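Local coordinates for phenylacetic acid degradation-related protein (Silicibacter sp., PDB 2QWZ) that is a putative thioesterase that probably hydrolyses an acyl thioester, possibly in phenylacetic acid degradation, at residues 49-58 with 79-90; 111-122 with 134-142. All coordinates share one frame; numbering follows the deposited sequence.

Contact 1 of 2, residues 49-58 with 79-90; sequences LAKGEITMRL and LADVSVYALVLA
Met56, a selenomethionine in this structure, lays its side chain over one flank of helix 79-90, its CB resting on Ser83 OG (3.3 Å) and its CG on one methyl of Leu79 and one of Val82. With CG anti to the backbone N (chi1 -171°), the chain leaves the strand toward the helix; bends at chi2 and chi3 then carry the terminal methyl along to Ala86, where Met56 CE and Ala86 CB stand only 3.4 Å apart, a tight fit. The side chains of Met56 and Leu79 run alongside with opposite headings, Met56 CG beside Leu79 CD1. The Ser83 hydroxyl under Met56 CB is already engaged within the helix: OG donates to Leu79 O at 2.7 Å, on the face of that carbonyl opposite the one used by Ser83 N. No hydrogen bond joins the two segments. Two residues back along the strand, Ile54 reaches Ala86 CB with its CD1 (3.8 Å), while its CG2 sits against Ser83 O at 3.4 Å. Leu87 fills the end nearest the turn, its CD1 lying against Glu53 O and Leu49 CD1 and its CD2 against Gly52 O (3.6 Å). The same Leu49 methyl also meets Ala90 CB. Strand 53-58 runs at 139° to the helix, their axes 8.4 Å apart at closest approach, as in the hotdog fold of thioesterases, in which an antiparallel sheet wraps a long central helix. Helix 26-36 adds Leu33 against Ala86 and Leu29 against Leu49 and Ala90, while strands 117-126, 130-139 and 147-154 continue the sheet around helix 73-92.

Contact 2 of 2, residues 111-122 with 134-142; sequences PESGRDLLGQAR and DILLFSEGM
Ile135 packs its CD1 against Gly119 CA and Ala121 CB, both at 3.8 Å, on the face of this antiparallel hairpin that is turned to helix 73-92. Its CG1 is anti to the backbone N (chi1 -176°), which sends CD1 across the neighbouring strand; Gly119, having no side chain, leaves room for that methyl. The backbones are bonded in pairs at Leu118-Phe138, Gln120-Leu136 and Arg122-Asp134, and Leu117, Leu137 and Ile135 line the buried face. The other face is looser. There Gln120 crosses Phe138 at about a right angle, its NE2 obliquely placed 3.5 Å from Phe138 CE2, and Leu118 CD1 leans on the aliphatic part of Glu140. At the end of the strand, Ser139 OG accepts from Glu112 N at 2.8 Å and donates to a water that also bridges Glu112 O and Arg115 O. Arg115 NH1 meets Glu140 O in the guanidinium plane (2.7 Å), while the selenium of Met142 lies over one face of that group. At the far end Arg122 grips Asp134 side-on: NE bonds OD1 at 2.9 Å and NH2 bonds OD2 at 3.1 Å, each oxygen using its syn lone pair. With Arg122 replaced by an alanine, the carboxylate of the buried Asp134 is likely to be left without its ion-pair mate and set free to turn. Arg122 NH2 comes close to the same atom of a second subunit, so the paired carboxylate probably eases the meeting of like charges at this interface.

Contact 1 lies about 4 Å from the chain centre and contact 2 about 11 Å, measured centre to centre, and their chemistry differs accordingly: the first joins strand to helix through apolar side chains, the second joins strand to strand through backbone bonds and carries its charges at the ends and on the outer face. They share one sheet, since strands 53-58 and 117-126 are neighbours. On the inner side, Ile135 CD1 of contact 2 touches Ser83 CB of contact 1, so the hairpin of contact 2 packs on the same helix that contact 1 joins to strand 53-58. On the outer side, Arg57 NH1 of contact 1 bridges Glu140 OE1 (2.6 Å) and Asp116 OD2 (2.7 Å), drawing together two carboxylates of contact 2 that would otherwise probably repel.

Contact 1 of 2, residues 49-58 with 79-90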
# COMPACT_ATOMS: atom_id res chain seq x y z
N LEU A 49 6.43 -8.64 -24.81
CA LEU A 49 5.06 -8.22 -24.65
C LEU A 49 4.15 -9.39 -25.02
O LEU A 49 4.35 -10.03 -26.04
CB LEU A 49 4.76 -7.05 -25.55
CG LEU A 49 3.30 -6.58 -25.55
CD1 LEU A 49 3.01 -5.85 -24.28
CD2 LEU A 49 3.07 -5.70 -26.71
N ALA A 50 3.20 -9.69 -24.14
CA ALA A 50 2.22 -10.75 -24.31
C ALA A 50 0.92 -10.18 -23.77
O ALA A 50 0.94 -9.12 -23.11
CB ALA A 50 2.64 -11.97 -23.53
N LYS A 51 -0.18 -10.88 -24.01
CA LYS A 51 -1.51 -10.41 -23.61
C LYS A 51 -1.59 -10.07 -22.13
O LYS A 51 -2.23 -9.09 -21.73
CB LYS A 51 -2.60 -11.46 -23.95
CG LYS A 51 -3.00 -11.50 -25.43
CD LYS A 51 -4.28 -12.36 -25.67
CE LYS A 51 -3.94 -13.81 -26.04
NZ LYS A 51 -3.77 -13.95 -27.51
N GLY A 52 -0.98 -10.89 -21.28
CA GLY A 52 -1.12 -10.67 -19.85
C GLY A 52 0.01 -9.90 -19.20
O GLY A 52 -0.11 -9.47 -18.05
N GLU A 53 1.11 -9.74 -19.92
CA GLU A 53 2.41 -9.50 -19.30
C GLU A 53 3.37 -8.74 -20.17
O GLU A 53 3.32 -8.82 -21.38
CB GLU A 53 3.06 -10.83 -18.96
CG GLU A 53 2.12 -11.84 -18.32
CD GLU A 53 2.87 -13.03 -17.76
OE1 GLU A 53 3.70 -13.61 -18.49
OE2 GLU A 53 2.63 -13.38 -16.58
N ILE A 54 4.27 -7.99 -19.53
CA ILE A 54 5.32 -7.29 -20.24
C ILE A 54 6.60 -7.43 -19.44
O ILE A 54 6.51 -7.44 -18.24
CB ILE A 54 4.98 -5.83 -20.36
CG1 ILE A 54 5.91 -5.12 -21.35
CG2 ILE A 54 4.94 -5.14 -19.00
CD1 ILE A 54 5.41 -3.72 -21.77
N THR A 55 7.74 -7.52 -20.11
CA THR A 55 9.08 -7.37 -19.50
C THR A 55 9.75 -6.11 -19.99
O THR A 55 10.01 -5.96 -21.18
CB THR A 55 9.97 -8.56 -19.80
OG1 THR A 55 9.26 -9.72 -19.42
CG2 THR A 55 11.30 -8.50 -19.01
N MSE A 56 9.97 -5.16 -19.08
CA MSE A 56 10.63 -3.92 -19.40
C MSE A 56 12.02 -3.89 -18.80
O MSE A 56 12.22 -4.41 -17.70
CB MSE A 56 9.82 -2.78 -18.83
CG MSE A 56 10.26 -1.44 -19.26
SE MSE A 56 9.43 -0.74 -20.85
CE MSE A 56 7.53 -0.80 -20.50
N ARG A 57 12.96 -3.26 -19.53
CA ARG A 57 14.37 -3.15 -19.15
C ARG A 57 14.67 -1.70 -18.80
O ARG A 57 14.24 -0.77 -19.52
CB ARG A 57 15.27 -3.55 -20.32
CG ARG A 57 16.77 -3.61 -20.00
CD ARG A 57 17.57 -4.09 -21.21
NE ARG A 57 17.31 -5.50 -21.41
CZ ARG A 57 18.01 -6.47 -20.86
NH1 ARG A 57 19.06 -6.20 -20.09
NH2 ARG A 57 17.64 -7.72 -21.06
N LEU A 58 15.36 -1.53 -17.68
CA LEU A 58 16.01 -0.27 -17.36
C LEU A 58 17.49 -0.47 -17.66
O LEU A 58 18.17 -1.29 -17.01
CB LEU A 58 15.82 0.12 -15.88
CG LEU A 58 16.34 1.43 -15.27
CD1 LEU A 58 15.69 1.63 -13.86
CD2 LEU A 58 17.83 1.46 -15.13
N LEU A 79 10.55 2.28 -13.17
CA LEU A 79 10.45 1.01 -13.88
C LEU A 79 9.11 0.33 -13.67
O LEU A 79 8.47 -0.10 -14.64
CB LEU A 79 11.57 0.06 -13.41
CG LEU A 79 11.56 -1.32 -14.07
CD1 LEU A 79 11.60 -1.17 -15.59
CD2 LEU A 79 12.72 -2.18 -13.61
N ALA A 80 8.67 0.26 -12.41
CA ALA A 80 7.46 -0.41 -12.05
C ALA A 80 6.30 0.31 -12.77
O ALA A 80 5.44 -0.33 -13.36
CB ALA A 80 7.25 -0.41 -10.54
N ASP A 81 6.28 1.63 -12.70
CA ASP A 81 5.17 2.45 -13.29
C ASP A 81 5.16 2.46 -14.80
O ASP A 81 4.11 2.37 -15.40
CB ASP A 81 5.27 3.87 -12.70
CG ASP A 81 4.19 4.85 -13.23
OD1 ASP A 81 3.10 4.48 -13.72
OD2 ASP A 81 4.47 6.04 -13.14
N VAL A 82 6.32 2.59 -15.45
CA VAL A 82 6.36 2.51 -16.91
C VAL A 82 5.89 1.15 -17.45
O VAL A 82 5.14 1.11 -18.44
CB VAL A 82 7.77 2.96 -17.55
CG1 VAL A 82 8.84 1.86 -17.45
CG2 VAL A 82 7.58 3.43 -19.02
N SER A 83 6.29 0.06 -16.78
CA SER A 83 5.88 -1.27 -17.15
C SER A 83 4.38 -1.50 -17.15
O SER A 83 3.84 -2.08 -18.09
CB SER A 83 6.51 -2.29 -16.18
OG SER A 83 7.93 -2.19 -16.20
N VAL A 84 3.69 -1.13 -16.08
CA VAL A 84 2.26 -1.40 -16.01
C VAL A 84 1.51 -0.43 -16.91
O VAL A 84 0.56 -0.82 -17.56
CB VAL A 84 1.74 -1.40 -14.56
CG1 VAL A 84 0.36 -1.80 -14.53
CG2 VAL A 84 2.55 -2.42 -13.69
N TYR A 85 1.97 0.81 -16.96
CA TYR A 85 1.37 1.80 -17.83
C TYR A 85 1.41 1.33 -19.29
O TYR A 85 0.43 1.42 -19.99
CB TYR A 85 2.12 3.12 -17.71
CG TYR A 85 1.56 4.17 -18.65
CD1 TYR A 85 0.42 4.87 -18.33
CD2 TYR A 85 2.17 4.44 -19.88
CE1 TYR A 85 -0.13 5.83 -19.21
CE2 TYR A 85 1.65 5.38 -20.76
CZ TYR A 85 0.51 6.08 -20.42
OH TYR A 85 0.02 7.00 -21.32
N ALA A 86 2.57 0.84 -19.71
CA ALA A 86 2.80 0.33 -21.06
C ALA A 86 1.88 -0.83 -21.38
O ALA A 86 1.29 -0.86 -22.45
CB ALA A 86 4.27 -0.08 -21.25
N LEU A 87 1.71 -1.77 -20.42
CA LEU A 87 0.75 -2.89 -20.59
C LEU A 87 -0.70 -2.40 -20.67
O LEU A 87 -1.48 -2.91 -21.45
CB LEU A 87 0.91 -3.89 -19.47
CG LEU A 87 0.49 -5.36 -19.64
CD1 LEU A 87 1.04 -6.13 -20.87
CD2 LEU A 87 0.93 -6.03 -18.42
N VAL A 88 -1.06 -1.40 -19.88
CA VAL A 88 -2.40 -0.88 -19.96
C VAL A 88 -2.63 -0.28 -21.35
O VAL A 88 -3.60 -0.64 -22.00
CB VAL A 88 -2.69 0.13 -18.84
CG1 VAL A 88 -4.03 0.79 -19.07
CG2 VAL A 88 -2.69 -0.57 -17.53
N LEU A 89 -1.71 0.54 -21.81
CA LEU A 89 -1.75 1.11 -23.18
C LEU A 89 -1.72 0.09 -24.32
O LEU A 89 -2.34 0.31 -25.35
CB LEU A 89 -0.58 2.07 -23.42
CG LEU A 89 -0.76 3.56 -23.11
CD1 LEU A 89 0.43 4.31 -23.71
CD2 LEU A 89 -2.07 4.11 -23.65
N ALA A 90 -0.99 -1.00 -24.15
CA ALA A 90 -0.96 -2.12 -25.10
C ALA A 90 -2.36 -2.69 -25.36
O ALA A 90 -2.64 -3.21 -26.46
CB ALA A 90 -0.05 -3.21 -24.58

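Contact 2 of 2, residues 111-122 with 134-142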
# COMPACT_ATOMS: atom_id res chain seq x y z
N PRO A 111 19.60 -4.17 -5.27
CA PRO A 111 19.94 -4.51 -6.63
C PRO A 111 21.42 -4.82 -6.76
O PRO A 111 22.26 -4.29 -6.02
CB PRO A 111 19.58 -3.25 -7.41
CG PRO A 111 18.58 -2.59 -6.62
CD PRO A 111 18.94 -2.87 -5.20
N GLU A 112 21.75 -5.74 -7.67
CA GLU A 112 23.13 -6.04 -7.98
C GLU A 112 23.70 -4.88 -8.78
O GLU A 112 23.17 -4.52 -9.82
CB GLU A 112 23.21 -7.33 -8.78
CG GLU A 112 24.62 -7.79 -9.09
CD GLU A 112 25.36 -8.35 -7.88
OE1 GLU A 112 24.71 -8.52 -6.81
OE2 GLU A 112 26.58 -8.61 -8.03
N SER A 113 24.78 -4.29 -8.27
CA SER A 113 25.45 -3.18 -8.94
C SER A 113 26.02 -3.61 -10.31
O SER A 113 26.70 -4.65 -10.41
CB SER A 113 26.61 -2.68 -8.07
OG SER A 113 27.23 -1.56 -8.67
N GLY A 114 25.74 -2.82 -11.33
CA GLY A 114 26.33 -3.01 -12.66
C GLY A 114 25.51 -3.83 -13.64
O GLY A 114 26.05 -4.23 -14.64
N ARG A 115 24.23 -4.07 -13.33
CA ARG A 115 23.32 -4.87 -14.16
C ARG A 115 22.04 -4.12 -14.44
O ARG A 115 21.58 -3.33 -13.61
CB ARG A 115 22.95 -6.14 -13.46
CG ARG A 115 24.12 -7.00 -13.17
CD ARG A 115 23.65 -8.29 -12.66
NE ARG A 115 24.75 -9.25 -12.49
CZ ARG A 115 24.68 -10.54 -12.78
NH1 ARG A 115 23.58 -11.09 -13.30
NH2 ARG A 115 25.74 -11.31 -12.57
N ASP A 116 21.45 -4.37 -15.60
CA ASP A 116 20.14 -3.81 -15.90
C ASP A 116 19.15 -4.39 -14.93
O ASP A 116 19.37 -5.44 -14.32
CB ASP A 116 19.68 -4.12 -17.32
CG ASP A 116 20.53 -3.45 -18.36
OD1 ASP A 116 21.32 -2.53 -18.06
OD2 ASP A 116 20.40 -3.88 -19.51
N LEU A 117 18.05 -3.65 -14.77
CA LEU A 117 16.95 -4.04 -13.93
C LEU A 117 15.82 -4.44 -14.85
O LEU A 117 15.52 -3.72 -15.80
CB LEU A 117 16.53 -2.87 -13.05
CG LEU A 117 16.37 -3.13 -11.57
CD1 LEU A 117 17.69 -3.67 -10.98
CD2 LEU A 117 15.90 -1.86 -10.91
N LEU A 118 15.21 -5.59 -14.58
CA LEU A 118 14.09 -6.07 -15.35
C LEU A 118 12.87 -6.00 -14.46
O LEU A 118 12.94 -6.35 -13.26
CB LEU A 118 14.33 -7.52 -15.79
CG LEU A 118 15.61 -7.77 -16.58
CD1 LEU A 118 15.62 -9.22 -16.98
CD2 LEU A 118 15.72 -6.86 -17.79
N GLY A 119 11.78 -5.49 -15.05
CA GLY A 119 10.47 -5.55 -14.47
C GLY A 119 9.51 -6.46 -15.23
O GLY A 119 9.19 -6.23 -16.40
N GLN A 120 9.02 -7.48 -14.54
CA GLN A 120 8.06 -8.42 -15.11
C GLN A 120 6.68 -8.10 -14.57
O GLN A 120 6.35 -8.47 -13.47
CB GLN A 120 8.52 -9.86 -14.82
CG GLN A 120 9.97 -10.09 -15.34
CD GLN A 120 10.55 -11.51 -15.11
OE1 GLN A 120 11.63 -11.85 -15.66
NE2 GLN A 120 9.84 -12.34 -14.34
N ALA A 121 5.90 -7.36 -15.35
CA ALA A 121 4.57 -6.91 -14.95
C ALA A 121 3.49 -7.89 -15.40
O ALA A 121 3.63 -8.59 -16.42
CB ALA A 121 4.28 -5.50 -15.52
N ARG A 122 2.40 -7.95 -14.64
CA ARG A 122 1.19 -8.57 -15.14
C ARG A 122 -0.03 -7.71 -14.90
O ARG A 122 -0.12 -7.00 -13.91
CB ARG A 122 1.01 -9.98 -14.61
CG ARG A 122 0.59 -10.07 -13.25
CD ARG A 122 0.92 -11.42 -12.64
NE ARG A 122 0.75 -11.28 -11.20
CZ ARG A 122 0.83 -12.26 -10.31
NH1 ARG A 122 1.01 -13.53 -10.69
NH2 ARG A 122 0.68 -11.95 -9.04
N ASP A 134 0.45 -5.74 -11.31
CA ASP A 134 1.57 -5.84 -10.42
C ASP A 134 2.85 -6.26 -11.17
O ASP A 134 2.82 -6.46 -12.39
CB ASP A 134 1.21 -6.70 -9.20
CG ASP A 134 1.05 -8.15 -9.51
OD1 ASP A 134 1.51 -8.58 -10.56
OD2 ASP A 134 0.47 -8.87 -8.69
N ILE A 135 3.98 -6.30 -10.45
CA ILE A 135 5.29 -6.38 -11.08
C ILE A 135 6.34 -6.88 -10.06
O ILE A 135 6.26 -6.53 -8.90
CB ILE A 135 5.70 -5.00 -11.66
CG1 ILE A 135 7.03 -5.06 -12.41
CG2 ILE A 135 5.71 -3.95 -10.61
CD1 ILE A 135 7.14 -4.02 -13.51
N LEU A 136 7.25 -7.74 -10.52
CA LEU A 136 8.49 -8.12 -9.79
C LEU A 136 9.71 -7.55 -10.52
O LEU A 136 9.83 -7.69 -11.74
CB LEU A 136 8.64 -9.62 -9.72
CG LEU A 136 7.65 -10.37 -8.81
CD1 LEU A 136 7.92 -11.84 -8.90
CD2 LEU A 136 7.72 -9.94 -7.36
N LEU A 137 10.60 -6.91 -9.76
CA LEU A 137 11.81 -6.32 -10.27
C LEU A 137 12.97 -7.25 -9.92
O LEU A 137 13.05 -7.75 -8.80
CB LEU A 137 12.08 -4.99 -9.60
CG LEU A 137 11.23 -3.82 -10.14
CD1 LEU A 137 9.86 -4.20 -9.99
CD2 LEU A 137 11.55 -2.60 -9.32
N PHE A 138 13.87 -7.40 -10.87
CA PHE A 138 14.98 -8.32 -10.79
C PHE A 138 16.20 -7.55 -11.23
O PHE A 138 16.11 -6.71 -12.14
CB PHE A 138 14.72 -9.47 -11.77
CG PHE A 138 13.57 -10.37 -11.38
CD1 PHE A 138 13.74 -11.34 -10.45
CD2 PHE A 138 12.32 -10.17 -11.88
CE1 PHE A 138 12.69 -12.20 -10.08
CE2 PHE A 138 11.25 -10.98 -11.50
CZ PHE A 138 11.44 -12.01 -10.61
N SER A 139 17.34 -7.81 -10.61
CA SER A 139 18.60 -7.55 -11.28
C SER A 139 18.79 -8.69 -12.28
O SER A 139 18.72 -9.85 -11.92
CB SER A 139 19.78 -7.46 -10.29
OG SER A 139 19.79 -6.18 -9.65
N GLU A 140 19.01 -8.36 -13.54
CA GLU A 140 19.01 -9.37 -14.58
C GLU A 140 20.01 -10.47 -14.25
O GLU A 140 21.17 -10.19 -14.03
CB GLU A 140 19.36 -8.71 -15.89
CG GLU A 140 19.39 -9.65 -17.07
CD GLU A 140 19.49 -8.87 -18.39
OE1 GLU A 140 20.18 -7.81 -18.42
OE2 GLU A 140 18.98 -9.40 -19.40
N GLY A 141 19.56 -11.73 -14.22
CA GLY A 141 20.43 -12.88 -13.96
C GLY A 141 20.51 -13.32 -12.52
O GLY A 141 21.20 -14.29 -12.21
N MSE A 142 19.85 -12.59 -11.62
CA MSE A 142 19.78 -12.94 -10.21
C MSE A 142 18.34 -13.35 -10.01
O MSE A 142 17.44 -12.62 -10.38
CB MSE A 142 20.10 -11.73 -9.34
CG MSE A 142 21.27 -10.87 -9.79
SE MSE A 142 22.99 -11.74 -9.49
CE MSE A 142 22.95 -11.78 -7.51
O HOH W 1 20.83 -3.96 -10.84